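Local coordinates for protein adenylate isopentenyltransferase (Humulus lupulus, PDB 3A8T) that transfers an isopentenyl group from dimethylallyl diphosphate to ATP, ADP or AMP, a step of cytokinin biosynthesis in hop, at residues 47-52 and 192-197. Numbering follows the deposited sequence.
Sequences GATGTG and AKRVDD. With PO4 (phosphate ion), chain C.
Arg194 reaches from helix 184-201 to Thr49 and Gly50 in the P-loop, the phosphate-binding turn between strand 41-46 and helix 53-61 of this P-loop NTPase-like fold. Its NH2 gives a bent hydrogen bond to Thr49 OG1 (2.8 Å, 139° at the hydrogen), the hydroxyl lying 24° out of the guanidinium plane. The other terminal nitrogen, NH1, comes obliquely against the backbone of the turn, 3.3 Å from Gly50 CA. A side chain on Gly50 would point at the guanidinium with its CB close to NH1, and the positive phi of this residue also suits glycine. Beyond NH1, near the guanidinium plane, lies O2 of a separate phosphate ion, probably from the crystallisation liquor, at 4.1 Å from that nitrogen too distant for a direct bond but close enough for the positive charge probably to help hold the anion. Within the P-loop, Gly50 N binds phosphate O2 (2.9 Å) and Gly52 N binds O4 more loosely (3.2 Å); Lys53 N and Ser54 OG bond to the same ion. Residues 47-52 belong to the ATP-binding site, and the bound ATP lies about 6 Å from the Thr49 side chain. With CG anti to the backbone N (chi1 -175°), the aliphatic chain of Arg194 extends from the helix before bending at chi3 to meet the loop. Cutting Arg194 back to an alanine would probably take this donor from Thr49 OG1 and strip a positive charge from the flank of the phosphate site. Gln282 OE1 of helix 257-289 accepts from Thr49 N. The type II beta turn from Ala48 to Thr51 is fastened at Ala48 O, which receives both Thr51 N (3.2 Å) and, in the carbonyl plane, Thr51 OG1 (2.9 Å).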
ATOM      1  N   GLY A  47       7.751  -3.470   3.585  1.00 22.36           N
ATOM      2  CA  GLY A  47       8.064  -3.871   2.234  1.00 22.08           C
ATOM      3  C   GLY A  47       7.459  -2.910   1.214  1.00 21.91           C
ATOM      4  O   GLY A  47       6.566  -2.097   1.522  1.00 20.22           O
ATOM      5  N   ALA A  48       7.982  -2.982   0.002  1.00 19.81           N
ATOM      6  CA  ALA A  48       7.481  -2.155  -1.075  1.00 20.75           C
ATOM      7  C   ALA A  48       6.019  -2.527  -1.360  1.00 22.60           C
ATOM      8  O   ALA A  48       5.516  -3.555  -0.875  1.00 23.36           O
ATOM      9  CB  ALA A  48       8.329  -2.354  -2.344  1.00 16.55           C
ATOM     10  N   THR A  49       5.371  -1.658  -2.149  1.00 23.52           N
ATOM     11  CA  THR A  49       3.999  -1.779  -2.608  1.00 25.58           C
ATOM     12  C   THR A  49       3.760  -3.109  -3.303  1.00 27.01           C
ATOM     13  O   THR A  49       4.533  -3.522  -4.160  1.00 28.93           O
ATOM     14  CB  THR A  49       3.686  -0.662  -3.605  1.00 27.28           C
ATOM     15  OG1 THR A  49       2.432  -0.916  -4.258  1.00 29.03           O
ATOM     16  CG2 THR A  49       4.812  -0.554  -4.648  1.00 29.71           C
ATOM     17  N   GLY A  50       2.687  -3.786  -2.922  1.00 28.29           N
ATOM     18  CA  GLY A  50       2.369  -5.046  -3.537  1.00 27.12           C
ATOM     19  C   GLY A  50       3.199  -6.236  -3.115  1.00 29.17           C
ATOM     20  O   GLY A  50       3.097  -7.269  -3.778  1.00 33.56           O
ATOM     21  N   THR A  51       3.994  -6.167  -2.048  1.00 25.73           N
ATOM     22  CA  THR A  51       4.744  -7.354  -1.673  1.00 22.22           C
ATOM     23  C   THR A  51       3.923  -8.375  -0.808  1.00 21.68           C
ATOM     24  O   THR A  51       4.473  -9.303  -0.262  1.00 19.28           O
ATOM     25  CB  THR A  51       6.059  -7.015  -0.916  1.00 20.67           C
ATOM     26  OG1 THR A  51       5.755  -6.190   0.202  1.00 17.68           O
ATOM     27  CG2 THR A  51       7.086  -6.361  -1.826  1.00 15.19           C
ATOM     28  N   GLY A  52       2.612  -8.216  -0.719  1.00 21.43           N
ATOM     29  CA  GLY A  52       1.827  -9.168   0.052  1.00 19.74           C
ATOM     30  C   GLY A  52       1.768  -8.907   1.550  1.00 21.21           C
ATOM     31  O   GLY A  52       1.538  -9.832   2.306  1.00 20.83           O
ATOM     32  N   ALA A 192       2.979  -4.649 -12.750  1.00 20.99           N
ATOM     33  CA  ALA A 192       2.395  -4.316 -14.037  1.00 20.00           C
ATOM     34  C   ALA A 192       1.170  -5.188 -14.152  1.00 19.71           C
ATOM     35  O   ALA A 192       0.124  -4.731 -14.596  1.00 22.59           O
ATOM     36  CB  ALA A 192       3.372  -4.643 -15.209  1.00 17.24           C
ATOM     37  N   LYS A 193       1.289  -6.457 -13.802  1.00 20.01           N
ATOM     38  CA  LYS A 193       0.121  -7.291 -13.897  1.00 20.22           C
ATOM     39  C   LYS A 193      -1.001  -6.738 -12.990  1.00 21.93           C
ATOM     40  O   LYS A 193      -2.164  -6.642 -13.395  1.00 23.76           O
ATOM     41  CB  LYS A 193       0.486  -8.700 -13.502  1.00 24.12           C
ATOM     42  CG  LYS A 193      -0.690  -9.599 -13.216  1.00 29.47           C
ATOM     43  CD  LYS A 193      -0.226 -10.813 -12.446  1.00 35.78           C
ATOM     44  CE  LYS A 193      -1.335 -11.875 -12.370  1.00 40.57           C
ATOM     45  NZ  LYS A 193      -2.639 -11.296 -11.811  1.00 42.87           N
ATOM     46  N   ARG A 194      -0.653  -6.349 -11.770  1.00 20.42           N
ATOM     47  CA  ARG A 194      -1.639  -5.839 -10.856  1.00 19.83           C
ATOM     48  C   ARG A 194      -2.322  -4.559 -11.440  1.00 19.08           C
ATOM     49  O   ARG A 194      -3.489  -4.306 -11.196  1.00 19.39           O
ATOM     50  CB  ARG A 194      -0.962  -5.572  -9.520  1.00 19.65           C
ATOM     51  CG  ARG A 194      -1.905  -5.153  -8.473  1.00 23.57           C
ATOM     52  CD  ARG A 194      -1.268  -4.995  -7.114  1.00 25.73           C
ATOM     53  NE  ARG A 194      -0.524  -3.741  -7.009  1.00 28.95           N
ATOM     54  CZ  ARG A 194      -0.129  -3.170  -5.868  1.00 27.38           C
ATOM     55  NH1 ARG A 194      -0.389  -3.740  -4.685  1.00 27.50           N
ATOM     56  NH2 ARG A 194       0.484  -1.995  -5.928  1.00 27.45           N
ATOM     57  N   VAL A 195      -1.604  -3.764 -12.219  1.00 18.18           N
ATOM     58  CA  VAL A 195      -2.256  -2.613 -12.761  1.00 19.55           C
ATOM     59  C   VAL A 195      -3.357  -3.146 -13.686  1.00 21.27           C
ATOM     60  O   VAL A 195      -4.491  -2.661 -13.648  1.00 21.85           O
ATOM     61  CB  VAL A 195      -1.271  -1.669 -13.520  1.00 20.92           C
ATOM     62  CG1 VAL A 195      -2.083  -0.653 -14.390  1.00 18.15           C
ATOM     63  CG2 VAL A 195      -0.392  -0.884 -12.516  1.00 16.05           C
ATOM     64  N   ASP A 196      -3.037  -4.168 -14.487  1.00 22.76           N
ATOM     65  CA  ASP A 196      -4.027  -4.778 -15.384  1.00 23.90           C
ATOM     66  C   ASP A 196      -5.238  -5.323 -14.586  1.00 23.94           C
ATOM     67  O   ASP A 196      -6.368  -5.127 -14.976  1.00 25.81           O
ATOM     68  CB  ASP A 196      -3.368  -5.901 -16.203  1.00 26.90           C
ATOM     69  CG  ASP A 196      -2.578  -5.378 -17.436  1.00 29.96           C
ATOM     70  OD1 ASP A 196      -2.199  -4.192 -17.485  1.00 30.60           O
ATOM     71  OD2 ASP A 196      -2.323  -6.162 -18.366  1.00 30.97           O
ATOM     72  N   ASP A 197      -5.017  -5.991 -13.468  1.00 24.48           N
ATOM     73  CA  ASP A 197      -6.130  -6.492 -12.648  1.00 25.00           C
ATOM     74  C   ASP A 197      -6.998  -5.349 -12.079  1.00 24.19           C
ATOM     75  O   ASP A 197      -8.157  -5.525 -11.874  1.00 24.28           O
ATOM     76  CB  ASP A 197      -5.631  -7.325 -11.452  1.00 25.44           C
ATOM     77  CG  ASP A 197      -4.833  -8.589 -11.847  1.00 28.28           C
ATOM     78  OD1 ASP A 197      -4.652  -8.890 -13.061  1.00 31.52           O
ATOM     79  OD2 ASP A 197      -4.361  -9.290 -10.909  1.00 27.69           O
TER
HETATM   80  P   PO4 C 900       0.716  -4.930  -0.031  1.00 33.21           P
HETATM   81  O1  PO4 C 900      -0.260  -4.811   1.093  1.00 29.63           O
HETATM   82  O2  PO4 C 900       0.760  -3.637  -0.777  1.00 33.60           O
HETATM   83  O3  PO4 C 900       2.067  -5.250   0.506  1.00 28.62           O
HETATM   84  O4  PO4 C 900       0.289  -6.016  -0.943  1.00 30.79           O